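Local coordinates for hexokinase (Schistosoma mansoni, PDB 1BDG), which transfers a phosphate from ATP to glucose and other hexoses, giving hexose 6-phosphates at the first step of glycolysis, at residues 60-65 with 201-206; 99-104 with 116-121; 284-289 with 376-381; 380-385 with 411-416. All blocks are in the same frame, centred on the assembly; numbering follows the deposited sequence.

Contact 1. Residues 60-65 with 201-206; sequences KTPNGT and TLASCA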
loop_
_atom_site.group_PDB
_atom_site.type_symbol
_atom_site.label_atom_id
_atom_site.label_comp_id
_atom_site.label_asym_id
_atom_site.label_seq_id
_atom_site.Cartn_x
_atom_site.Cartn_y
_atom_site.Cartn_z
ATOM N N LYS A 60 15.021 6.219 -16.179
ATOM C CA LYS A 60 15.728 7.329 -15.535
ATOM C C LYS A 60 14.802 8.236 -14.696
ATOM O O LYS A 60 13.863 8.838 -15.230
ATOM C CB LYS A 60 16.466 8.162 -16.593
ATOM N N THR A 61 15.108 8.373 -13.402
ATOM C CA THR A 61 14.311 9.208 -12.499
ATOM C C THR A 61 14.449 10.707 -12.760
ATOM O O THR A 61 15.543 11.214 -13.014
ATOM C CB THR A 61 14.665 8.953 -11.021
ATOM O OG1 THR A 61 16.086 9.003 -10.866
ATOM C CG2 THR A 61 14.124 7.589 -10.553
ATOM N N PRO A 62 13.334 11.441 -12.647
ATOM C CA PRO A 62 13.306 12.885 -12.866
ATOM C C PRO A 62 14.377 13.653 -12.102
ATOM O O PRO A 62 14.506 13.547 -10.878
ATOM C CB PRO A 62 11.888 13.253 -12.437
ATOM C CG PRO A 62 11.102 12.049 -12.921
ATOM C CD PRO A 62 11.971 10.930 -12.390
ATOM N N ASN A 63 15.137 14.437 -12.859
ATOM C CA ASN A 63 16.232 15.252 -12.321
ATOM C C ASN A 63 15.816 16.665 -11.891
ATOM O O ASN A 63 16.523 17.319 -11.126
ATOM C CB ASN A 63 17.337 15.348 -13.371
ATOM C CG ASN A 63 16.791 15.662 -14.744
ATOM O OD1 ASN A 63 15.994 16.586 -14.903
ATOM N ND2 ASN A 63 17.162 14.861 -15.733
ATOM N N GLY A 64 14.700 17.157 -12.428
ATOM C CA GLY A 64 14.239 18.482 -12.056
ATOM C C GLY A 64 14.315 19.517 -13.158
ATOM O O GLY A 64 13.754 20.607 -13.011
ATOM N N THR A 65 14.997 19.204 -14.254
ATOM C CA THR A 65 15.104 20.140 -15.376
ATOM C C THR A 65 13.784 20.177 -16.168
ATOM O O THR A 65 13.557 21.070 -16.991
ATOM C CB THR A 65 16.263 19.731 -16.326
ATOM O OG1 THR A 65 15.950 18.485 -16.991
ATOM C CG2 THR A 65 17.571 19.589 -15.522
ATOM N N THR A 201 5.990 7.498 -6.057
ATOM C CA THR A 201 6.620 7.909 -4.809
ATOM C C THR A 201 8.145 7.956 -4.984
ATOM O O THR A 201 8.772 8.958 -4.652
ATOM C CB THR A 201 6.216 6.957 -3.647
ATOM O OG1 THR A 201 4.789 6.983 -3.472
ATOM C CG2 THR A 201 6.887 7.353 -2.354
ATOM N N LEU A 202 8.745 6.904 -5.539
ATOM C CA LEU A 202 10.198 6.897 -5.748
ATOM C C LEU A 202 10.593 8.165 -6.512
ATOM O O LEU A 202 11.563 8.815 -6.156
ATOM C CB LEU A 202 10.653 5.635 -6.502
ATOM C CG LEU A 202 12.165 5.308 -6.509
ATOM C CD1 LEU A 202 12.410 3.863 -6.931
ATOM C CD2 LEU A 202 12.942 6.257 -7.401
ATOM N N ALA A 203 9.799 8.553 -7.512
ATOM C CA ALA A 203 10.068 9.770 -8.280
ATOM C C ALA A 203 9.972 11.065 -7.439
ATOM O O ALA A 203 10.881 11.895 -7.482
ATOM C CB ALA A 203 9.152 9.843 -9.483
ATOM N N SER A 204 8.896 11.257 -6.681
ATOM C CA SER A 204 8.779 12.461 -5.850
ATOM C C SER A 204 9.974 12.544 -4.922
ATOM O O SER A 204 10.495 13.637 -4.642
ATOM C CB SER A 204 7.527 12.426 -4.974
ATOM O OG SER A 204 6.355 12.689 -5.716
ATOM N N CYS A 205 10.402 11.374 -4.454
ATOM C CA CYS A 205 11.520 11.258 -3.540
ATOM C C CYS A 205 12.876 11.557 -4.170
ATOM O O CYS A 205 13.703 12.223 -3.551
ATOM C CB CYS A 205 11.515 9.870 -2.928
ATOM S SG CYS A 205 12.872 9.525 -1.770
ATOM N N ALA A 206 13.099 11.073 -5.391
ATOM C CA ALA A 206 14.361 11.284 -6.103
ATOM C C ALA A 206 14.536 12.770 -6.439
ATOM O O ALA A 206 15.634 13.327 -6.298
ATOM C CB ALA A 206 14.390 10.443 -7.374
#
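With chi1 at 49°, Thr61 places OG1 between its backbone N and carbonyl carbon and swings CG2 round beside the N, so that the methyl reaches Leu202 while CB stays over Ala206. Leu202 meets it with CG anti to its own backbone N (chi1 -166°), an arrangement that carries CD2 out from the helix to 3.6 Å from Thr61 CG2; the two side chains cross at about a right angle. One helical turn further on, Ala206 CB sits 3.9 Å from Thr61 CB. Ala203 CB approaches the ring of Pro62, 4.2 Å from its CD. The loop thus rests on one stripe of helix, made by Leu202, Ala203 and Ala206. Pro62 and Ala203 also share Ile443 of helix 435-444 as a neighbour. Beyond the proline the loop turns on Asn63, whose OD1 takes the backbone N of Thr65 at 2.9 Å in an Asx turn and accepts from Thr65 OG1 as well. The loop runs from strand 54-55 to strand 68-75, and helix 197-206 follows strand 189-195, so two connections between the subdomains meet here. Since carbon-to-carbon packing dominates, with Thr61 OG1 merely lying near the Ala206 methyl, the interface rests on apolar contact rather than on directional bonds.

Contact 2. Residues 99-104 with 116-121; sequences RTYCIP and FKYIAE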
loop_
_atom_site.group_PDB
_atom_site.type_symbol
_atom_site.label_atom_id
_atom_site.label_comp_id
_atom_site.label_asym_id
_atom_site.label_seq_id
_atom_site.Cartn_x
_atom_site.Cartn_y
_atom_site.Cartn_z
ATOM N N ARG A 99 -7.258 18.473 -5.811
ATOM C CA ARG A 99 -8.514 18.131 -5.162
ATOM C C ARG A 99 -8.541 16.628 -4.832
ATOM O O ARG A 99 -7.701 15.853 -5.301
ATOM C CB ARG A 99 -9.705 18.466 -6.056
ATOM C CG ARG A 99 -9.953 19.927 -6.217
ATOM C CD ARG A 99 -11.422 20.182 -6.443
ATOM N NE ARG A 99 -11.634 21.554 -6.879
ATOM C CZ ARG A 99 -12.733 22.004 -7.465
ATOM N NH1 ARG A 99 -13.756 21.192 -7.707
ATOM N NH2 ARG A 99 -12.797 23.283 -7.817
ATOM N N THR A 100 -9.518 16.229 -4.027
ATOM C CA THR A 100 -9.696 14.842 -3.640
ATOM C C THR A 100 -11.187 14.600 -3.804
ATOM O O THR A 100 -12.003 15.332 -3.224
ATOM C CB THR A 100 -9.283 14.650 -2.184
ATOM O OG1 THR A 100 -7.871 14.896 -2.057
ATOM C CG2 THR A 100 -9.600 13.263 -1.716
ATOM N N TYR A 101 -11.550 13.653 -4.665
ATOM C CA TYR A 101 -12.951 13.341 -4.905
ATOM C C TYR A 101 -13.332 12.005 -4.278
ATOM O O TYR A 101 -12.616 10.996 -4.417
ATOM C CB TYR A 101 -13.241 13.284 -6.408
ATOM C CG TYR A 101 -13.348 14.622 -7.117
ATOM C CD1 TYR A 101 -12.215 15.259 -7.633
ATOM C CD2 TYR A 101 -14.595 15.214 -7.326
ATOM C CE1 TYR A 101 -12.327 16.447 -8.346
ATOM C CE2 TYR A 101 -14.718 16.401 -8.034
ATOM C CZ TYR A 101 -13.586 17.014 -8.544
ATOM O OH TYR A 101 -13.732 18.180 -9.257
ATOM N N CYS A 102 -14.449 11.997 -3.574
ATOM C CA CYS A 102 -14.922 10.772 -2.948
ATOM C C CYS A 102 -15.465 9.941 -4.095
ATOM O O CYS A 102 -15.961 10.504 -5.069
ATOM C CB CYS A 102 -16.073 11.087 -2.008
ATOM S SG CYS A 102 -17.481 11.721 -2.957
ATOM N N ILE A 103 -15.361 8.616 -3.996
ATOM C CA ILE A 103 -15.863 7.725 -5.039
ATOM C C ILE A 103 -16.985 6.874 -4.458
ATOM O O ILE A 103 -16.814 6.257 -3.411
ATOM C CB ILE A 103 -14.744 6.815 -5.576
ATOM C CG1 ILE A 103 -13.672 7.651 -6.264
ATOM C CG2 ILE A 103 -15.292 5.828 -6.580
ATOM C CD1 ILE A 103 -12.589 6.813 -6.931
ATOM N N PRO A 104 -18.152 6.824 -5.129
ATOM C CA PRO A 104 -19.276 6.023 -4.628
ATOM C C PRO A 104 -18.965 4.517 -4.582
ATOM O O PRO A 104 -18.451 3.943 -5.533
ATOM C CB PRO A 104 -20.391 6.341 -5.626
ATOM C CG PRO A 104 -20.018 7.695 -6.162
ATOM C CD PRO A 104 -18.543 7.568 -6.340
ATOM N N PHE A 116 -14.310 4.406 -15.018
ATOM C CA PHE A 116 -13.506 5.296 -15.847
ATOM C C PHE A 116 -14.252 6.513 -16.360
ATOM O O PHE A 116 -13.646 7.536 -16.714
ATOM C CB PHE A 116 -12.827 4.526 -16.962
ATOM C CG PHE A 116 -11.551 3.895 -16.529
ATOM C CD1 PHE A 116 -10.380 4.632 -16.508
ATOM C CD2 PHE A 116 -11.532 2.594 -16.048
ATOM C CE1 PHE A 116 -9.221 4.095 -16.013
ATOM C CE2 PHE A 116 -10.365 2.055 -15.547
ATOM C CZ PHE A 116 -9.210 2.811 -15.530
ATOM N N LYS A 117 -15.577 6.398 -16.400
ATOM C CA LYS A 117 -16.418 7.515 -16.805
ATOM C C LYS A 117 -16.405 8.487 -15.612
ATOM O O LYS A 117 -16.126 9.681 -15.778
ATOM C CB LYS A 117 -17.843 7.048 -17.113
ATOM C CG LYS A 117 -18.729 8.163 -17.579
ATOM C CD LYS A 117 -20.046 7.653 -18.063
ATOM C CE LYS A 117 -20.959 8.817 -18.362
ATOM N NZ LYS A 117 -22.321 8.381 -18.726
ATOM N N TYR A 118 -16.630 7.959 -14.409
ATOM C CA TYR A 118 -16.628 8.791 -13.220
ATOM C C TYR A 118 -15.316 9.598 -13.162
ATOM O O TYR A 118 -15.329 10.828 -12.992
ATOM C CB TYR A 118 -16.807 7.941 -11.955
ATOM C CG TYR A 118 -16.865 8.773 -10.696
ATOM C CD1 TYR A 118 -18.067 9.335 -10.252
ATOM C CD2 TYR A 118 -15.699 9.083 -10.000
ATOM C CE1 TYR A 118 -18.094 10.195 -9.155
ATOM C CE2 TYR A 118 -15.716 9.928 -8.917
ATOM C CZ TYR A 118 -16.906 10.483 -8.504
ATOM O OH TYR A 118 -16.875 11.349 -7.454
ATOM N N ILE A 119 -14.191 8.910 -13.358
ATOM C CA ILE A 119 -12.874 9.563 -13.330
ATOM C C ILE A 119 -12.888 10.820 -14.200
ATOM O O ILE A 119 -12.594 11.923 -13.712
ATOM C CB ILE A 119 -11.733 8.599 -13.805
ATOM C CG1 ILE A 119 -11.571 7.442 -12.817
ATOM C CG2 ILE A 119 -10.429 9.345 -13.952
ATOM C CD1 ILE A 119 -11.187 7.883 -11.470
ATOM N N ALA A 120 -13.259 10.660 -15.469
ATOM C CA ALA A 120 -13.319 11.799 -16.380
ATOM C C ALA A 120 -14.352 12.849 -15.898
ATOM O O ALA A 120 -14.019 14.034 -15.805
ATOM C CB ALA A 120 -13.636 11.335 -17.785
ATOM N N GLU A 121 -15.574 12.409 -15.564
ATOM C CA GLU A 121 -16.651 13.289 -15.080
ATOM C C GLU A 121 -16.032 14.275 -14.079
ATOM O O GLU A 121 -16.112 15.489 -14.251
ATOM C CB GLU A 121 -17.731 12.440 -14.374
ATOM C CG GLU A 121 -19.117 13.105 -14.125
ATOM C CD GLU A 121 -19.218 13.971 -12.842
ATOM O OE1 GLU A 121 -18.881 15.183 -12.926
ATOM O OE2 GLU A 121 -19.676 13.452 -11.775
#
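Tyr118 OH gives a weak hydrogen bond to Cys102 O at 2.7 Å, which links helix 112-129 to the chain leaving strand 95-101. Tyr118 gets there because its CG is anti to the backbone N (chi1 -178°), which sends the ring straight out from the helix to the loop. Pro104 covers one face of that ring: its CD stands 3.8 Å above the plane, offset to the rim on the CE1 side, in a CH-pi contact. Ile103 arrives at a slant, with CG1 4.0 Å from Tyr118 CE2. A single tyrosine therefore collects three consecutive residues, one by its carbonyl and two by their side chains. Tyr101 CB also comes near the Tyr118 hydroxyl, at 4.2 Å from OH, while its own phenol runs on to hydrogen-bond Asp125 further along the same helix, where Arg99 adds a salt bridge. Ile103 also touches Tyr80 of strand 80-87, and its side chain lies about 4 Å from that of Leu75 in the predicted ATP site. This is an edge strand tied to the helix that follows it, on the five-stranded small-subdomain sheet of the actin-like ATPase fold that hexokinases share.

Contact 3. Residues 284-289 with 376-381; sequences KMVSGM and YLAGAG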
loop_
_atom_site.group_PDB
_atom_site.type_symbol
_atom_site.label_atom_id
_atom_site.label_comp_id
_atom_site.label_asym_id
_atom_site.label_seq_id
_atom_site.Cartn_x
_atom_site.Cartn_y
_atom_site.Cartn_z
ATOM N N LYS A 284 -2.217 -8.547 3.466
ATOM C CA LYS A 284 -3.240 -8.687 4.482
ATOM C C LYS A 284 -2.681 -8.777 5.901
ATOM O O LYS A 284 -3.433 -8.655 6.878
ATOM C CB LYS A 284 -4.115 -9.889 4.141
ATOM C CG LYS A 284 -4.979 -9.637 2.932
ATOM C CD LYS A 284 -5.530 -10.896 2.335
ATOM C CE LYS A 284 -6.899 -10.653 1.726
ATOM N NZ LYS A 284 -6.961 -10.865 0.272
ATOM N N MET A 285 -1.370 -9.009 6.015
ATOM C CA MET A 285 -0.705 -9.100 7.315
ATOM C C MET A 285 -0.124 -7.749 7.686
ATOM O O MET A 285 0.090 -7.477 8.855
ATOM C CB MET A 285 0.449 -10.115 7.286
ATOM C CG MET A 285 0.076 -11.587 7.034
ATOM S SD MET A 285 1.503 -12.649 6.657
ATOM C CE MET A 285 1.951 -13.278 8.230
ATOM N N VAL A 286 0.029 -6.882 6.689
ATOM C CA VAL A 286 0.654 -5.566 6.841
ATOM C C VAL A 286 -0.157 -4.261 6.671
ATOM O O VAL A 286 -0.070 -3.368 7.515
ATOM C CB VAL A 286 1.893 -5.471 5.896
ATOM C CG1 VAL A 286 2.609 -4.161 6.063
ATOM C CG2 VAL A 286 2.835 -6.608 6.155
ATOM N N SER A 287 -0.923 -4.147 5.587
ATOM C CA SER A 287 -1.666 -2.929 5.282
ATOM C C SER A 287 -2.839 -2.451 6.134
ATOM O O SER A 287 -3.552 -3.232 6.772
ATOM C CB SER A 287 -2.105 -2.964 3.830
ATOM O OG SER A 287 -3.170 -3.882 3.643
ATOM N N GLY A 288 -3.100 -1.151 6.006
ATOM C CA GLY A 288 -4.173 -0.483 6.720
ATOM C C GLY A 288 -5.598 -0.945 6.456
ATOM O O GLY A 288 -6.461 -0.771 7.304
ATOM N N MET A 289 -5.883 -1.494 5.291
ATOM C CA MET A 289 -7.234 -1.961 5.015
ATOM C C MET A 289 -7.552 -3.247 5.760
ATOM O O MET A 289 -8.722 -3.548 6.020
ATOM C CB MET A 289 -7.410 -2.203 3.515
ATOM C CG MET A 289 -8.670 -2.944 3.138
ATOM S SD MET A 289 -8.844 -3.058 1.366
ATOM C CE MET A 289 -10.557 -2.850 1.203
ATOM N N TYR A 376 6.973 -4.714 11.714
ATOM C CA TYR A 376 8.106 -5.602 11.540
ATOM C C TYR A 376 8.095 -6.296 10.185
ATOM O O TYR A 376 9.140 -6.482 9.579
ATOM C CB TYR A 376 8.133 -6.636 12.656
ATOM C CG TYR A 376 8.539 -6.085 13.992
ATOM C CD1 TYR A 376 9.167 -4.847 14.095
ATOM C CD2 TYR A 376 8.319 -6.804 15.156
ATOM C CE1 TYR A 376 9.566 -4.345 15.315
ATOM C CE2 TYR A 376 8.713 -6.306 16.389
ATOM C CZ TYR A 376 9.336 -5.074 16.455
ATOM O OH TYR A 376 9.716 -4.563 17.663
ATOM N N LEU A 377 6.919 -6.679 9.697
ATOM C CA LEU A 377 6.860 -7.337 8.401
ATOM C C LEU A 377 7.341 -6.406 7.276
ATOM O O LEU A 377 8.183 -6.803 6.464
ATOM C CB LEU A 377 5.466 -7.908 8.125
ATOM C CG LEU A 377 5.091 -9.227 8.819
ATOM C CD1 LEU A 377 3.666 -9.627 8.509
ATOM C CD2 LEU A 377 6.034 -10.323 8.389
ATOM N N ALA A 378 6.876 -5.155 7.271
ATOM C CA ALA A 378 7.281 -4.179 6.248
ATOM C C ALA A 378 8.778 -3.941 6.394
ATOM O O ALA A 378 9.506 -3.815 5.391
ATOM C CB ALA A 378 6.526 -2.881 6.432
ATOM N N GLY A 379 9.222 -3.936 7.654
ATOM C CA GLY A 379 10.620 -3.744 7.987
ATOM C C GLY A 379 11.488 -4.844 7.411
ATOM O O GLY A 379 12.583 -4.585 6.917
ATOM N N ALA A 380 11.007 -6.079 7.450
ATOM C CA ALA A 380 11.778 -7.179 6.903
ATOM C C ALA A 380 11.882 -6.909 5.420
ATOM O O ALA A 380 12.966 -6.942 4.856
ATOM C CB ALA A 380 11.089 -8.499 7.156
ATOM N N GLY A 381 10.755 -6.558 4.811
ATOM C CA GLY A 381 10.720 -6.268 3.386
ATOM C C GLY A 381 11.732 -5.231 2.930
ATOM O O GLY A 381 12.379 -5.428 1.901
#
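No ring or other flat group takes part where Met285 and Val286 meet Leu377 and Ala378; the contact is a fit of aliphatic branches. Leu377 does most of the touching. Its CB packs against Val286 CG2 at 3.5 Å, and CD1 goes on to Met285, standing 3.5 Å from Met285 CB. The methionine then folds round that same methyl: a bend at chi3 (93°) turns its end back, leaving CE 4.0 Å from Leu377 CD1, so that CB, SD and CE of Met285 all border one leucine branch. Val286 spreads its two methyls over adjacent helix residues. With CG1 anti to the backbone N (chi1 -177°), CG2 is left for Leu377, while CG1 lies 4.1 Å from Ala378 CB. Ala378 is in turn touched by Met413 of helix 409-420. All four residues are buried. Leu377 O, which belongs to the helix backbone, additionally receives a hydrogen bond from Tyr282 OH, just ahead of the short turn that carries Met285. Functional residues lie close by in the chain and in space: the Val286 side chain is about 4 Å from that of the substrate-binding Thr222, Glu283 contacts the bound glucose, and Gly288 and Met289 belong to the ATP site by similarity. Gly288 O accepts a hydrogen bond from Thr325 OG1, a residue assigned to the same site, also by similarity. The arrangement is the hydrophobic backing, supplied by helix 357-389 in the large subdomain, of a turn that leads from the glucose pocket to the probable nucleotide site.

Contact 4. Residues 380-385 with 411-416; sequences AGIACI and ERMTDM. With SO4 (sulfate ion), chain D.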
loop_
_atom_site.group_PDB
_atom_site.type_symbol
_atom_site.label_atom_id
_atom_site.label_comp_id
_atom_site.label_asym_id
_atom_site.label_seq_id
_atom_site.Cartn_x
_atom_site.Cartn_y
_atom_site.Cartn_z
ATOM N N ALA A 380 11.007 -6.079 7.450
ATOM C CA ALA A 380 11.778 -7.179 6.903
ATOM C C ALA A 380 11.882 -6.909 5.420
ATOM O O ALA A 380 12.966 -6.942 4.856
ATOM C CB ALA A 380 11.089 -8.499 7.156
ATOM N N GLY A 381 10.755 -6.558 4.811
ATOM C CA GLY A 381 10.720 -6.268 3.386
ATOM C C GLY A 381 11.732 -5.231 2.930
ATOM O O GLY A 381 12.379 -5.428 1.901
ATOM N N ILE A 382 11.884 -4.126 3.661
ATOM C CA ILE A 382 12.858 -3.130 3.238
ATOM C C ILE A 382 14.244 -3.722 3.384
ATOM O O ILE A 382 15.095 -3.492 2.537
ATOM C CB ILE A 382 12.816 -1.816 4.042
ATOM C CG1 ILE A 382 11.441 -1.177 3.977
ATOM C CG2 ILE A 382 13.841 -0.814 3.460
ATOM C CD1 ILE A 382 11.374 0.062 4.804
ATOM N N ALA A 383 14.477 -4.497 4.439
ATOM C CA ALA A 383 15.783 -5.108 4.629
ATOM C C ALA A 383 16.077 -6.027 3.471
ATOM O O ALA A 383 17.221 -6.286 3.156
ATOM C CB ALA A 383 15.820 -5.873 5.899
ATOM N N CYS A 384 15.033 -6.547 2.847
ATOM C CA CYS A 384 15.203 -7.421 1.703
ATOM C C CYS A 384 15.548 -6.620 0.461
ATOM O O CYS A 384 16.324 -7.075 -0.380
ATOM C CB CYS A 384 13.941 -8.215 1.430
ATOM S SG CYS A 384 13.959 -8.838 -0.249
ATOM N N ILE A 385 14.935 -5.446 0.328
ATOM C CA ILE A 385 15.175 -4.554 -0.806
ATOM C C ILE A 385 16.612 -4.056 -0.732
ATOM O O ILE A 385 17.352 -4.102 -1.711
ATOM C CB ILE A 385 14.193 -3.363 -0.785
ATOM C CG1 ILE A 385 12.801 -3.813 -1.237
ATOM C CG2 ILE A 385 14.694 -2.244 -1.643
ATOM C CD1 ILE A 385 12.768 -4.428 -2.614
ATOM N N GLU A 411 8.620 3.763 13.850
ATOM C CA GLU A 411 9.524 3.593 14.973
ATOM C C GLU A 411 9.980 2.138 15.074
ATOM O O GLU A 411 11.150 1.872 15.307
ATOM C CB GLU A 411 8.834 4.031 16.266
ATOM C CG GLU A 411 8.718 5.544 16.510
ATOM C CD GLU A 411 8.239 6.356 15.300
ATOM O OE1 GLU A 411 7.102 6.126 14.785
ATOM O OE2 GLU A 411 9.013 7.266 14.882
ATOM N N ARG A 412 9.060 1.206 14.854
ATOM C CA ARG A 412 9.353 -0.224 14.928
ATOM C C ARG A 412 9.865 -0.828 13.609
ATOM O O ARG A 412 10.800 -1.629 13.609
ATOM C CB ARG A 412 8.121 -0.985 15.416
ATOM C CG ARG A 412 7.678 -0.648 16.822
ATOM C CD ARG A 412 6.442 -1.429 17.126
ATOM N NE ARG A 412 5.833 -1.122 18.416
ATOM C CZ ARG A 412 4.517 -1.032 18.594
ATOM N NH1 ARG A 412 3.704 -1.166 17.552
ATOM N NH2 ARG A 412 4.010 -0.767 19.799
ATOM N N MET A 413 9.214 -0.488 12.503
ATOM C CA MET A 413 9.627 -0.959 11.181
ATOM C C MET A 413 11.148 -0.807 11.053
ATOM O O MET A 413 11.869 -1.801 10.857
ATOM C CB MET A 413 8.920 -0.130 10.098
ATOM C CG MET A 413 9.448 -0.287 8.679
ATOM S SD MET A 413 8.308 0.514 7.538
ATOM C CE MET A 413 8.365 2.207 8.096
ATOM N N THR A 414 11.622 0.430 11.234
ATOM C CA THR A 414 13.038 0.786 11.166
ATOM C C THR A 414 13.905 -0.141 12.037
ATOM O O THR A 414 14.979 -0.574 11.625
ATOM C CB THR A 414 13.231 2.249 11.617
ATOM O OG1 THR A 414 12.386 3.092 10.836
ATOM C CG2 THR A 414 14.667 2.696 11.427
ATOM N N ASP A 415 13.436 -0.466 13.232
ATOM C CA ASP A 415 14.215 -1.347 14.080
ATOM C C ASP A 415 14.388 -2.690 13.383
ATOM O O ASP A 415 15.484 -3.265 13.410
ATOM C CB ASP A 415 13.566 -1.521 15.456
ATOM C CG ASP A 415 13.611 -0.243 16.298
ATOM O OD1 ASP A 415 14.084 0.824 15.797
ATOM O OD2 ASP A 415 13.162 -0.309 17.475
ATOM N N MET A 416 13.351 -3.175 12.701
ATOM C CA MET A 416 13.490 -4.461 12.028
ATOM C C MET A 416 14.456 -4.366 10.837
ATOM O O MET A 416 15.343 -5.218 10.690
ATOM C CB MET A 416 12.142 -5.025 11.614
ATOM C CG MET A 416 12.219 -6.454 11.088
ATOM S SD MET A 416 13.184 -7.593 12.117
ATOM C CE MET A 416 12.568 -7.330 13.774
HETATM S S SO4 D . 7.424 -1.205 21.627
HETATM O O1 SO4 D . 8.363 -0.624 22.562
HETATM O O2 SO4 D . 6.153 -0.521 21.738
HETATM O O3 SO4 D . 7.935 -1.069 20.287
HETATM O O4 SO4 D . 7.249 -2.608 21.929
#
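Ile382 and Met413 make the apolar part of the contact between helix 357-389 and helix 409-420: Ile382 CD1 lies 4.1 Å from Met413 SD, the side chains crossing at about a right angle. Ile382 holds CG1 beside its backbone N and extends CD1 (chi2 177°), so the methyl is delivered at the end of a straight arm; Met413 answers with its sulfur and bends at chi3 only beyond it. Both residues also touch Leu216 and Leu429, placing the pair directly over the sheet. A second kind of meeting is side chain on backbone: Met416 CG rests 3.9 Å from Ala380 N, and here the helices are close, with the CA atoms of Ala380 and Met416 6.0 Å apart. The ionic contact lies to one side and involves one helix alone. Arg412, extended from CG to NE, holds a sulfate ion, probably from the crystallisation liquor, through a two-pronged grip. Its NE donates to sulfate O3 at 2.8 Å (N-H...O 159°). Arg412 NH2 donates to sulfate O2 at 2.9 Å, nearly as straight, and has a long, weak ion pair with Glu332 besides. The sulfur lies in the guanidinium plane at its edge. Helix 357-389 leads into strand 393-399, and helix 409-420 joins that strand to its parallel neighbour 426-431 in a beta-alpha-beta unit; this helix layer on the sheet is part of the actin-like ATPase fold of the large subdomain.

From the N terminus, the loop of contact 1 opens between the two sheets at 60-65 and closes at 201-206, enclosing nearly all of the small subdomain. Contact 2 is nested inside it, a short closure of eleven residues between an edge strand and the next helix, with its centre 27 Å from that of contact 1. Contacts 3 and 4 follow in series within the large subdomain. Contact 3 closes when helix 357-389 returns to 284-289; contact 4 starts on the residues where contact 3 ends, sharing Ala380 and Gly381, and ties the same helix to 409-420. Their centres are 10 Å apart, whereas contacts 2 and 4 lie on opposite sides of the chain's centre.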